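Local coordinates for protein tapirin (Caldicellulosiruptor kristjanssonii, PDB 6N2B) that probably attaches cells of an extremely thermophilic bacterium to cellulose through a calcium-bearing beta-helical C-terminal domain, at residues A[290-295]-A[310-315]; A[328-333]-A[347-352]; A[448-453]-A[536-541]; A[477-482]-A[505-510]. One frame throughout, in Å; residues are numbered along the deposited sequence.

Interaction 1. Residues A[290-295]-A[310-315]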
loop_
_atom_site.group_PDB
_atom_site.type_symbol
_atom_site.label_atom_id
_atom_site.label_comp_id
_atom_site.label_asym_id
_atom_site.label_seq_id
_atom_site.Cartn_x
_atom_site.Cartn_y
_atom_site.Cartn_z
ATOM N N ASN A 290 10.437 1.905 3.798
ATOM C CA ASN A 290 11.322 2.766 3.009
ATOM C C ASN A 290 10.455 3.429 1.959
ATOM O O ASN A 290 10.000 2.770 1.015
ATOM C CB ASN A 290 12.449 2.000 2.320
ATOM C CG ASN A 290 13.412 1.383 3.287
ATOM O OD1 ASN A 290 13.113 0.362 3.920
ATOM N ND2 ASN A 290 14.595 1.987 3.403
ATOM N N ALA A 291 10.213 4.717 2.118
ATOM C CA ALA A 291 9.305 5.404 1.224
ATOM C C ALA A 291 9.958 6.676 0.731
ATOM O O ALA A 291 10.723 7.324 1.448
ATOM C CB ALA A 291 7.967 5.720 1.895
ATOM N N ASN A 292 9.666 7.006 -0.519
ATOM C CA ASN A 292 10.193 8.227 -1.105
ATOM C C ASN A 292 9.448 9.438 -0.550
ATOM O O ASN A 292 10.004 10.224 0.221
ATOM C CB ASN A 292 10.094 8.139 -2.627
ATOM C CG ASN A 292 10.722 9.319 -3.315
ATOM O OD1 ASN A 292 11.502 10.054 -2.710
ATOM N ND2 ASN A 292 10.379 9.521 -4.581
ATOM N N LYS A 293 8.178 9.591 -0.911
ATOM C CA LYS A 293 7.342 10.678 -0.415
ATOM C C LYS A 293 6.126 10.093 0.296
ATOM O O LYS A 293 5.493 9.162 -0.207
ATOM C CB LYS A 293 6.918 11.604 -1.559
ATOM C CG LYS A 293 7.997 11.813 -2.612
ATOM C CD LYS A 293 7.561 12.781 -3.697
ATOM C CE LYS A 293 8.557 12.804 -4.857
ATOM N NZ LYS A 293 8.417 14.032 -5.697
ATOM N N ILE A 294 5.831 10.618 1.478
ATOM C CA ILE A 294 4.669 10.228 2.261
ATOM C C ILE A 294 3.825 11.466 2.512
ATOM O O ILE A 294 4.361 12.528 2.855
ATOM C CB ILE A 294 5.068 9.599 3.610
ATOM C CG1 ILE A 294 5.932 8.358 3.404
ATOM C CG2 ILE A 294 3.821 9.308 4.455
ATOM C CD1 ILE A 294 6.319 7.680 4.707
ATOM N N TYR A 295 2.511 11.333 2.354
ATOM C CA TYR A 295 1.583 12.360 2.808
ATOM C C TYR A 295 0.507 11.708 3.659
ATOM O O TYR A 295 -0.018 10.650 3.300
ATOM C CB TYR A 295 0.931 13.128 1.633
ATOM C CG TYR A 295 -0.298 13.936 2.040
ATOM C CD1 TYR A 295 -0.173 15.230 2.551
ATOM C CD2 TYR A 295 -1.583 13.403 1.929
ATOM C CE1 TYR A 295 -1.292 15.973 2.942
ATOM C CE2 TYR A 295 -2.698 14.136 2.318
ATOM C CZ TYR A 295 -2.543 15.420 2.821
ATOM O OH TYR A 295 -3.647 16.147 3.210
ATOM N N LYS A 310 11.784 4.830 7.234
ATOM C CA LYS A 310 12.470 5.879 6.497
ATOM C C LYS A 310 11.518 6.529 5.501
ATOM O O LYS A 310 10.853 5.839 4.722
ATOM C CB LYS A 310 13.696 5.318 5.767
ATOM C CG LYS A 310 14.687 4.605 6.691
ATOM C CD LYS A 310 15.836 3.993 5.894
ATOM C CE LYS A 310 16.526 2.854 6.642
ATOM N NZ LYS A 310 17.759 3.276 7.372
ATOM N N ALA A 311 11.449 7.850 5.521
ATOM C CA ALA A 311 10.866 8.606 4.425
ATOM C C ALA A 311 11.872 9.656 3.972
ATOM O O ALA A 311 12.609 10.216 4.786
ATOM C CB ALA A 311 9.547 9.278 4.827
ATOM N N ASN A 312 11.917 9.915 2.671
ATOM C CA ASN A 312 12.768 10.995 2.196
ATOM C C ASN A 312 12.063 12.339 2.286
ATOM O O ASN A 312 12.690 13.350 2.612
ATOM C CB ASN A 312 13.214 10.727 0.767
ATOM C CG ASN A 312 14.561 11.325 0.486
ATOM O OD1 ASN A 312 15.559 10.959 1.121
ATOM N ND2 ASN A 312 14.608 12.269 -0.454
ATOM N N GLU A 313 10.771 12.372 1.958
ATOM C CA GLU A 313 9.913 13.525 2.180
ATOM C C GLU A 313 8.723 13.033 2.972
ATOM O O GLU A 313 8.243 11.919 2.733
ATOM C CB GLU A 313 9.445 14.164 0.874
ATOM C CG GLU A 313 10.470 14.088 -0.235
ATOM C CD GLU A 313 10.076 14.863 -1.495
ATOM O OE1 GLU A 313 9.011 15.532 -1.502
ATOM O OE2 GLU A 313 10.848 14.799 -2.487
ATOM N N ILE A 314 8.265 13.841 3.932
ATOM C CA ILE A 314 7.082 13.521 4.733
ATOM C C ILE A 314 6.285 14.803 4.916
ATOM O O ILE A 314 6.827 15.818 5.356
ATOM C CB ILE A 314 7.444 12.879 6.095
ATOM C CG1 ILE A 314 6.256 12.885 7.064
ATOM C CG2 ILE A 314 8.614 13.573 6.743
ATOM C CD1 ILE A 314 5.118 11.978 6.658
ATOM N N TYR A 315 5.011 14.771 4.551
ATOM C CA TYR A 315 4.119 15.907 4.732
ATOM C C TYR A 315 2.889 15.434 5.477
ATOM O O TYR A 315 2.316 14.399 5.127
ATOM C CB TYR A 315 3.711 16.521 3.394
ATOM C CG TYR A 315 4.873 16.783 2.470
ATOM C CD1 TYR A 315 5.653 17.916 2.619
ATOM C CD2 TYR A 315 5.197 15.895 1.453
ATOM C CE1 TYR A 315 6.730 18.166 1.766
ATOM C CE2 TYR A 315 6.256 16.140 0.596
ATOM C CZ TYR A 315 7.027 17.274 0.764
ATOM O OH TYR A 315 8.093 17.525 -0.063
HETATM O O HOH W 1 12.462 12.694 -2.828
HETATM O O HOH W 2 7.948 16.545 -3.699
#

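Interaction 2. Residues A[328-333]-A[347-352]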
loop_
_atom_site.group_PDB
_atom_site.type_symbol
_atom_site.label_atom_id
_atom_site.label_comp_id
_atom_site.label_asym_id
_atom_site.label_seq_id
_atom_site.Cartn_x
_atom_site.Cartn_y
_atom_site.Cartn_z
ATOM N N PHE A 328 12.410 6.415 13.233
ATOM C CA PHE A 328 11.925 7.145 12.072
ATOM C C PHE A 328 12.997 8.116 11.603
ATOM O O PHE A 328 13.421 8.978 12.376
ATOM C CB PHE A 328 10.635 7.883 12.409
ATOM C CG PHE A 328 10.102 8.685 11.277
ATOM C CD1 PHE A 328 10.187 8.207 9.983
ATOM C CD2 PHE A 328 9.522 9.925 11.504
ATOM C CE1 PHE A 328 9.704 8.954 8.933
ATOM C CE2 PHE A 328 9.028 10.675 10.459
ATOM C CZ PHE A 328 9.109 10.193 9.174
ATOM N N GLU A 329 13.417 7.995 10.340
ATOM C CA GLU A 329 14.426 8.871 9.749
ATOM C C GLU A 329 13.841 9.678 8.598
ATOM O O GLU A 329 13.182 9.118 7.717
ATOM C CB GLU A 329 15.619 8.082 9.221
ATOM C CG GLU A 329 16.210 7.069 10.171
ATOM C CD GLU A 329 17.571 6.600 9.688
ATOM O OE1 GLU A 329 17.860 6.760 8.470
ATOM O OE2 GLU A 329 18.352 6.096 10.529
ATOM N N ILE A 330 14.122 10.979 8.581
ATOM C CA ILE A 330 13.728 11.858 7.490
ATOM C C ILE A 330 14.962 12.171 6.655
ATOM O O ILE A 330 15.914 12.790 7.147
ATOM C CB ILE A 330 13.078 13.141 8.015
ATOM C CG1 ILE A 330 11.878 12.792 8.895
ATOM C CG2 ILE A 330 12.667 14.036 6.849
ATOM C CD1 ILE A 330 11.330 13.969 9.636
ATOM N N GLY A 331 14.937 11.767 5.382
ATOM C CA GLY A 331 16.134 11.840 4.562
ATOM C C GLY A 331 16.374 13.184 3.915
ATOM O O GLY A 331 17.527 13.553 3.671
ATOM N N SER A 332 15.313 13.943 3.650
ATOM C CA SER A 332 15.486 15.201 2.938
ATOM C C SER A 332 14.598 16.342 3.448
ATOM O O SER A 332 15.101 17.453 3.656
ATOM C CB SER A 332 15.264 14.972 1.447
ATOM O OG SER A 332 15.484 16.161 0.721
ATOM N N ILE A 333 13.296 16.124 3.653
ATOM C CA ILE A 333 12.425 17.228 4.078
ATOM C C ILE A 333 11.209 16.699 4.830
ATOM O O ILE A 333 10.707 15.605 4.555
ATOM C CB ILE A 333 12.006 18.107 2.871
ATOM C CG1 ILE A 333 11.388 19.415 3.345
ATOM C CG2 ILE A 333 11.050 17.362 1.988
ATOM C CD1 ILE A 333 11.222 20.435 2.232
ATOM N N THR A 347 13.554 9.743 16.424
ATOM C CA THR A 347 13.421 10.369 15.119
ATOM C C THR A 347 14.724 11.071 14.801
ATOM O O THR A 347 15.149 11.947 15.560
ATOM C CB THR A 347 12.270 11.362 15.081
ATOM O OG1 THR A 347 11.063 10.697 15.454
ATOM C CG2 THR A 347 12.122 11.924 13.688
ATOM N N THR A 348 15.344 10.689 13.685
ATOM C CA THR A 348 16.602 11.254 13.215
ATOM C C THR A 348 16.355 12.105 11.973
ATOM O O THR A 348 15.811 11.618 10.977
ATOM C CB THR A 348 17.612 10.149 12.905
ATOM O OG1 THR A 348 17.847 9.375 14.084
ATOM C CG2 THR A 348 18.936 10.743 12.430
ATOM N N ILE A 349 16.761 13.366 12.028
ATOM C CA ILE A 349 16.869 14.202 10.838
ATOM C C ILE A 349 18.253 13.947 10.257
ATOM O O ILE A 349 19.261 14.251 10.895
ATOM C CB ILE A 349 16.662 15.685 11.174
ATOM C CG1 ILE A 349 15.529 15.839 12.194
ATOM C CG2 ILE A 349 16.393 16.512 9.919
ATOM C CD1 ILE A 349 14.172 15.311 11.720
ATOM N N LYS A 350 18.311 13.354 9.071
ATOM C CA LYS A 350 19.595 12.992 8.492
ATOM C C LYS A 350 20.252 14.206 7.849
ATOM O O LYS A 350 19.600 15.215 7.564
ATOM C CB LYS A 350 19.438 11.880 7.454
ATOM C CG LYS A 350 18.927 10.567 8.013
ATOM C CD LYS A 350 19.841 9.412 7.613
ATOM C CE LYS A 350 21.072 9.313 8.493
ATOM N NZ LYS A 350 22.199 8.535 7.883
ATOM N N SER A 351 21.561 14.087 7.613
ATOM C CA SER A 351 22.356 15.207 7.114
ATOM C C SER A 351 21.750 15.781 5.845
ATOM O O SER A 351 21.351 15.047 4.936
ATOM C CB SER A 351 23.792 14.765 6.828
ATOM O OG SER A 351 24.315 13.985 7.887
ATOM N N GLY A 352 21.700 17.105 5.782
ATOM C CA GLY A 352 21.149 17.799 4.647
ATOM C C GLY A 352 19.652 18.009 4.700
ATOM O O GLY A 352 19.130 18.833 3.939
#

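Interaction 3. Residues A[448-453]-A[536-541]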
loop_
_atom_site.group_PDB
_atom_site.type_symbol
_atom_site.label_atom_id
_atom_site.label_comp_id
_atom_site.label_asym_id
_atom_site.label_seq_id
_atom_site.Cartn_x
_atom_site.Cartn_y
_atom_site.Cartn_z
ATOM N N GLU A 448 -2.443 -15.001 -21.171
ATOM C CA GLU A 448 -3.066 -14.073 -20.245
ATOM C C GLU A 448 -4.563 -14.340 -20.213
ATOM O O GLU A 448 -5.187 -14.576 -21.252
ATOM C CB GLU A 448 -2.782 -12.620 -20.652
ATOM C CG GLU A 448 -1.304 -12.276 -20.799
ATOM C CD GLU A 448 -1.061 -10.775 -21.016
ATOM O OE1 GLU A 448 -2.039 -9.978 -20.936
ATOM O OE2 GLU A 448 0.115 -10.390 -21.275
ATOM N N ILE A 449 -5.140 -14.343 -19.022
ATOM C CA ILE A 449 -6.579 -14.505 -18.882
ATOM C C ILE A 449 -7.013 -13.599 -17.754
ATOM O O ILE A 449 -6.314 -13.476 -16.745
ATOM C CB ILE A 449 -7.004 -15.970 -18.617
ATOM C CG1 ILE A 449 -8.507 -16.052 -18.315
ATOM C CG2 ILE A 449 -6.218 -16.607 -17.499
ATOM C CD1 ILE A 449 -9.118 -17.440 -18.566
ATOM N N VAL A 450 -8.132 -12.915 -17.947
ATOM C CA VAL A 450 -8.774 -12.162 -16.879
ATOM C C VAL A 450 -10.034 -12.916 -16.481
ATOM O O VAL A 450 -10.790 -13.377 -17.346
ATOM C CB VAL A 450 -9.096 -10.721 -17.301
ATOM C CG1 VAL A 450 -9.815 -10.709 -18.638
ATOM C CG2 VAL A 450 -9.923 -10.059 -16.230
ATOM N N VAL A 451 -10.238 -13.073 -15.177
ATOM C CA VAL A 451 -11.375 -13.810 -14.646
ATOM C C VAL A 451 -12.294 -12.827 -13.923
ATOM O O VAL A 451 -11.866 -12.127 -13.000
ATOM C CB VAL A 451 -10.902 -14.951 -13.734
ATOM C CG1 VAL A 451 -12.083 -15.625 -13.037
ATOM C CG2 VAL A 451 -10.107 -15.960 -14.579
ATOM N N TYR A 452 -13.552 -12.762 -14.349
ATOM C CA TYR A 452 -14.545 -11.898 -13.723
ATOM C C TYR A 452 -15.434 -12.724 -12.805
ATOM O O TYR A 452 -15.946 -13.770 -13.209
ATOM C CB TYR A 452 -15.399 -11.187 -14.766
ATOM C CG TYR A 452 -14.611 -10.284 -15.677
ATOM C CD1 TYR A 452 -14.314 -8.981 -15.306
ATOM C CD2 TYR A 452 -14.155 -10.738 -16.923
ATOM C CE1 TYR A 452 -13.592 -8.147 -16.152
ATOM C CE2 TYR A 452 -13.427 -9.906 -17.774
ATOM C CZ TYR A 452 -13.157 -8.613 -17.381
ATOM O OH TYR A 452 -12.443 -7.778 -18.207
ATOM N N GLY A 453 -15.608 -12.255 -11.573
ATOM C CA GLY A 453 -16.477 -12.924 -10.626
ATOM C C GLY A 453 -17.399 -11.952 -9.923
ATOM O O GLY A 453 -16.966 -11.239 -9.014
ATOM N N SER A 536 -3.078 -5.915 -24.442
ATOM C CA SER A 536 -4.165 -5.034 -24.861
ATOM C C SER A 536 -5.510 -5.763 -24.908
ATOM O O SER A 536 -6.546 -5.181 -24.562
ATOM C CB SER A 536 -3.820 -4.392 -26.203
ATOM O OG SER A 536 -3.160 -5.310 -27.033
ATOM N N THR A 537 -5.515 -7.031 -25.333
ATOM C CA THR A 537 -6.728 -7.838 -25.275
ATOM C C THR A 537 -7.314 -7.818 -23.879
ATOM O O THR A 537 -8.528 -7.662 -23.708
ATOM C CB THR A 537 -6.423 -9.278 -25.690
ATOM O OG1 THR A 537 -5.794 -9.287 -26.972
ATOM C CG2 THR A 537 -7.668 -10.103 -25.750
ATOM N N ILE A 538 -6.461 -7.966 -22.865
ATOM C CA ILE A 538 -6.948 -7.979 -21.496
ATOM C C ILE A 538 -7.371 -6.579 -21.065
ATOM O O ILE A 538 -8.408 -6.413 -20.416
ATOM C CB ILE A 538 -5.886 -8.593 -20.569
ATOM C CG1 ILE A 538 -5.623 -10.044 -20.978
ATOM C CG2 ILE A 538 -6.320 -8.551 -19.123
ATOM C CD1 ILE A 538 -6.835 -10.932 -20.859
ATOM N N GLU A 539 -6.603 -5.549 -21.437
ATOM C CA GLU A 539 -7.012 -4.184 -21.108
ATOM C C GLU A 539 -8.340 -3.839 -21.764
ATOM O O GLU A 539 -9.234 -3.266 -21.128
ATOM C CB GLU A 539 -5.956 -3.175 -21.541
ATOM C CG GLU A 539 -4.721 -3.108 -20.697
ATOM C CD GLU A 539 -3.822 -1.908 -21.060
ATOM O OE1 GLU A 539 -4.285 -1.027 -21.840
ATOM O OE2 GLU A 539 -2.660 -1.856 -20.562
ATOM N N SER A 540 -8.475 -4.165 -23.053
ATOM C CA SER A 540 -9.724 -3.909 -23.761
ATOM C C SER A 540 -10.893 -4.596 -23.068
ATOM O O SER A 540 -11.974 -4.013 -22.935
ATOM C CB SER A 540 -9.605 -4.365 -25.219
ATOM O OG SER A 540 -10.798 -4.095 -25.944
ATOM N N SER A 541 -10.690 -5.825 -22.597
ATOM C CA SER A 541 -11.757 -6.510 -21.878
ATOM C C SER A 541 -12.124 -5.777 -20.587
ATOM O O SER A 541 -13.308 -5.605 -20.276
ATOM C CB SER A 541 -11.339 -7.946 -21.583
ATOM O OG SER A 541 -12.321 -8.547 -20.762
HETATM O O HOH W 3 -3.358 -9.311 -23.312
#

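Interaction 4. Residues A[477-482]-A[505-510]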
loop_
_atom_site.group_PDB
_atom_site.type_symbol
_atom_site.label_atom_id
_atom_site.label_comp_id
_atom_site.label_asym_id
_atom_site.label_seq_id
_atom_site.Cartn_x
_atom_site.Cartn_y
_atom_site.Cartn_z
ATOM N N VAL A 477 0.736 -19.010 -16.257
ATOM C CA VAL A 477 -0.313 -18.154 -16.815
ATOM C C VAL A 477 -0.384 -16.834 -16.054
ATOM O O VAL A 477 -0.275 -16.791 -14.824
ATOM C CB VAL A 477 -1.679 -18.871 -16.847
ATOM C CG1 VAL A 477 -2.190 -19.191 -15.457
ATOM C CG2 VAL A 477 -2.689 -18.018 -17.585
ATOM N N ARG A 478 -0.498 -15.739 -16.797
ATOM C CA ARG A 478 -0.706 -14.422 -16.214
ATOM C C ARG A 478 -2.183 -14.277 -15.887
ATOM O O ARG A 478 -3.039 -14.418 -16.771
ATOM C CB ARG A 478 -0.255 -13.327 -17.177
ATOM C CG ARG A 478 1.215 -13.382 -17.526
ATOM C CD ARG A 478 1.998 -12.630 -16.479
ATOM N NE ARG A 478 3.402 -13.023 -16.446
ATOM C CZ ARG A 478 4.338 -12.503 -17.227
ATOM N NH1 ARG A 478 4.031 -11.566 -18.112
ATOM N NH2 ARG A 478 5.580 -12.936 -17.124
ATOM N N LEU A 479 -2.475 -13.985 -14.622
ATOM C CA LEU A 479 -3.829 -13.983 -14.094
ATOM C C LEU A 479 -4.232 -12.575 -13.668
ATOM O O LEU A 479 -3.530 -11.932 -12.882
ATOM C CB LEU A 479 -3.915 -14.938 -12.911
ATOM C CG LEU A 479 -5.029 -15.955 -12.791
ATOM C CD1 LEU A 479 -5.176 -16.318 -11.322
ATOM C CD2 LEU A 479 -6.315 -15.407 -13.361
ATOM N N TYR A 480 -5.355 -12.103 -14.186
ATOM C CA TYR A 480 -5.951 -10.828 -13.797
ATOM C C TYR A 480 -7.323 -11.134 -13.197
ATOM O O TYR A 480 -8.234 -11.579 -13.907
ATOM C CB TYR A 480 -6.044 -9.888 -14.999
ATOM C CG TYR A 480 -4.694 -9.650 -15.566
ATOM C CD1 TYR A 480 -4.128 -10.560 -16.449
ATOM C CD2 TYR A 480 -3.935 -8.542 -15.164
ATOM C CE1 TYR A 480 -2.851 -10.365 -16.939
ATOM C CE2 TYR A 480 -2.665 -8.338 -15.648
ATOM C CZ TYR A 480 -2.126 -9.250 -16.532
ATOM O OH TYR A 480 -0.856 -9.050 -17.018
ATOM N N LEU A 481 -7.452 -10.952 -11.886
ATOM C CA LEU A 481 -8.680 -11.273 -11.176
ATOM C C LEU A 481 -9.460 -9.992 -10.964
ATOM O O LEU A 481 -8.921 -9.025 -10.413
ATOM C CB LEU A 481 -8.393 -11.929 -9.820
ATOM C CG LEU A 481 -7.378 -13.073 -9.718
ATOM C CD1 LEU A 481 -7.077 -13.443 -8.270
ATOM C CD2 LEU A 481 -7.879 -14.282 -10.470
ATOM N N ALA A 482 -10.728 -9.991 -11.375
ATOM C CA ALA A 482 -11.611 -8.853 -11.145
ATOM C C ALA A 482 -12.875 -9.347 -10.454
ATOM O O ALA A 482 -13.614 -10.165 -11.012
ATOM C CB ALA A 482 -11.924 -8.119 -12.453
ATOM N N LEU A 505 1.150 -19.140 -3.074
ATOM C CA LEU A 505 0.473 -18.951 -4.346
ATOM C C LEU A 505 1.116 -17.784 -5.083
ATOM O O LEU A 505 1.100 -16.659 -4.586
ATOM C CB LEU A 505 -0.984 -18.645 -4.059
ATOM C CG LEU A 505 -2.088 -19.105 -4.962
ATOM C CD1 LEU A 505 -1.758 -20.486 -5.511
ATOM C CD2 LEU A 505 -3.326 -19.126 -4.075
ATOM N N VAL A 506 1.683 -18.023 -6.256
ATOM C CA VAL A 506 2.357 -16.968 -7.014
ATOM C C VAL A 506 1.440 -16.506 -8.154
ATOM O O VAL A 506 1.358 -17.139 -9.213
ATOM C CB VAL A 506 3.721 -17.433 -7.526
ATOM C CG1 VAL A 506 4.355 -16.354 -8.360
ATOM C CG2 VAL A 506 4.621 -17.793 -6.354
ATOM N N ILE A 507 0.757 -15.385 -7.958
ATOM C CA ILE A 507 -0.081 -14.791 -8.987
ATOM C C ILE A 507 0.699 -13.683 -9.682
ATOM O O ILE A 507 1.064 -12.683 -9.050
ATOM C CB ILE A 507 -1.382 -14.238 -8.400
ATOM C CG1 ILE A 507 -2.160 -15.348 -7.685
ATOM C CG2 ILE A 507 -2.206 -13.592 -9.503
ATOM C CD1 ILE A 507 -3.022 -14.850 -6.550
ATOM N N GLU A 508 0.932 -13.844 -10.983
ATOM C CA GLU A 508 1.577 -12.831 -11.807
ATOM C C GLU A 508 0.495 -12.142 -12.636
ATOM O O GLU A 508 -0.112 -12.771 -13.517
ATOM C CB GLU A 508 2.632 -13.460 -12.712
ATOM C CG GLU A 508 3.683 -14.295 -11.990
ATOM C CD GLU A 508 4.994 -14.418 -12.787
ATOM O OE1 GLU A 508 5.197 -13.609 -13.715
ATOM O OE2 GLU A 508 5.825 -15.311 -12.489
ATOM N N GLY A 509 0.261 -10.848 -12.370
ATOM C CA GLY A 509 -0.796 -10.102 -13.033
ATOM C C GLY A 509 -1.310 -8.976 -12.157
ATOM O O GLY A 509 -0.543 -8.060 -11.859
ATOM N N ALA A 510 -2.576 -9.010 -11.732
ATOM C CA ALA A 510 -3.119 -7.932 -10.909
ATOM C C ALA A 510 -4.512 -8.322 -10.435
ATOM O O ALA A 510 -5.140 -9.224 -10.987
ATOM C CB ALA A 510 -3.177 -6.595 -11.660
HETATM O O HOH W 4 0.421 -16.342 -12.277
#

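Interaction 1. Residues A[290-295]-A[310-315]
Two successive rungs of the parallel beta-helix meet here at a corner, where Asn292 lies beside Asn312 and each residue of 290-295 is matched by its equivalent in 310-315. Backbone bonds run along both flanks of the turn. On one side Ala291 N reaches Lys310 O at 2.9 Å; at the bend Asn292 O takes the N-H of Glu313, and beyond it Tyr315 N donates to Ile294 O.

The inward-facing row is apolar. Ile294 puts CD1 against Ala311 CB at 3.6 Å, while its CG2 meets Ile314 CD1 at 3.7 Å. On the other face Lys293 and Glu313 run side by side; CG of each stands anti to the carbonyl carbon (chi1 -37° in Lys293) and both chains are extended beyond it, laying the lysine methylenes along the carboxylate. Their charged ends stop short of a salt bridge, with Lys293 NZ 4.1 Å from Glu313 OE2, and one water joins NZ to OE1. A second water ties Asn292 OD1, Asn312 ND2 and Glu313 OE2 together. The hydroxyl of Tyr315 gives its proton to Glu313 OE1 at 2.6 Å, arriving from above the carboxylate plane, and helix 408-413 packs on this ring and on Tyr295.

The carboxylate of Glu313 is thus gripped by a tyrosine and two waters beside a lysine, surroundings that would probably favour its ionised form and hold its rotation.

Interaction 2. Residues A[328-333]-A[347-352]
In both Ile330 and Ile349 the CG1 branch stands anti to the carbonyl carbon, but the next torsion differs: it is extended in Ile330 (chi2 170°) and turned back in Ile349 (chi2 -60°). The two side chains lie alongside each other, and this turn at chi2 of Ile349 brings its CD1 to within 3.8 Å of CD1 of Ile330. Lys350 is bent twice, at chi2 and again at chi3 (81°), and so lays its aliphatic part across the end of Glu329, with CD of Lys350 3.4 Å from Glu329 OE1. The ammonium group itself is not paired with that oxygen: Lys350 NZ is 4.7 Å from Glu329 OE1. Each charge instead has a long, weak ion pair elsewhere, Lys350 with Glu371 and Glu329 with Lys310.

On the same face as the isoleucines, Thr347 sends CG2 to CD2 of the Phe328 ring at 3.9 Å, and Val322 touches both side chains. Three backbone bonds hold the register: Thr348 N to Phe328 O at 2.9 Å, Ile330 N to Thr348 O at 3.0 Å, and Lys350 N to Ile330 O at 3.1 Å. Past Lys350 the chains part, and CA of Ser332 is already 6.5 Å from CA of Gly352.

These in-register parallel strands, with a largely apolar face made of Phe328, Ile330, Thr347 and Ile349 and with Glu329 and Thr348 on the other, belong to consecutive rungs of the parallel beta-helix, where strand 327-330 pairs with 346-349.

Interaction 3. Residues A[448-453]-A[536-541]
Apolar packing centres on Ile538, which the helix 536-541 presses between Glu448 and Val450 of the strand 448-453. CD1 of Ile538 meets Val450 CG1 at 3.7 Å as the two side chains overlap while pointing opposite ways, and its CG2 lies against Val450 CB. CG1 of Ile538 rests on the extended chain of Glu448, 3.8 Å from CB and 3.6 Å from OE1. Without the branched chain of Ile538, as with an alanine here, a gap is likely to open beside Val450 and the aliphatic part of Glu448 to lose its apolar support.

The polar contacts lie at the two ends of this patch. At one, Tyr452 OH and Ser541 OG are hydrogen-bonded at 2.7 Å, with OG near the ring plane at its edge; the serine reaches it because OG is turned anti to the backbone N (chi1 174°). Val450 CG2 sits 3.7 Å above one face of the Tyr452 ring, toward its rim. At the other end Glu448 OE1 accepts from Gly535 N, just before the segment, and from a water that is also weakly bonded to Ile538 N.

Segment axes run 17° apart, 8.6 Å at closest. The strand lies between 436-441, antiparallel to it, and 478-483, parallel to it; alternate residues face helix 536-546, whose Ile542 and Thr545 also touch Tyr452, while Ile449 points away, its side chain about 5 Å from that of the calcium ligand Glu465.

Interaction 4. Residues A[477-482]-A[505-510]
Strand 505-508 runs almost perpendicular to strand 478-482, at a crossing angle of -85°, until the chain bends at Gly509 and comes into parallel pairing: Leu479 N bonds to Glu508 O at 2.9 Å, Ala510 N to Leu479 O at 3.3 Å, and Leu481 N to Ala510 O at 3.0 Å. Tyr480 lies against this bend. Its ring takes the CA of Gly509 over one face, a CH-pi contact 4.0 Å from the ring centroid and offset toward the rim, and CD2 also nears Ala510 CB. The phenol hydroxyl is bonded to Lys532 O, so the ring is fixed from beyond the contact as well. Gly509 CA lies close to Leu479 O, and its backbone angles suit glycine.

The corner takes the chain from one face of the parallel beta-helix to the next: 504-508 pairs with 526-531, whereas 510-513 lies beside 478-483. Inside the bend, Ile507 CG2 packs on Leu479 CB at 4.0 Å.

Before the bend, Arg478 and Glu508 form a salt bridge. A turn at chi2 (-86°) carries the arginine toward the carboxylate, and Arg478 NE makes a weak hydrogen bond to Glu508 OE1 at 3.3 Å; the guanidinium and carboxylate planes are only 16° apart. Glu508 is likely to lose this charged partner, and its carboxylate to turn more freely, with an alanine in place of Arg478. Nearby, a water links Val477 O to Glu508 N.

How the interactions relate
Along the chain, interaction 1 comes first and interaction 2 follows it; interaction 4 then falls within the sequence span bounded by the two segments of interaction 3. The first two are adjacent in the beta-helix, with centres 10 Å apart, and strands 307-311 and 327-330 are neighbours, joined by a probable backbone bond from Gly331 N to Ala311 O. Interactions 3 and 4 form a second pair, with centres 11 Å apart, joined where strand 448-453 lies beside 478-483. Some 44 Å separates the centres of interactions 2 and 3, on opposite sides of the chain's centre. Interactions 1 and 2 thus repeat rung-on-rung pairing, while 3 and 4 join strands to helix 536-546 and to a corner nearer the calcium site.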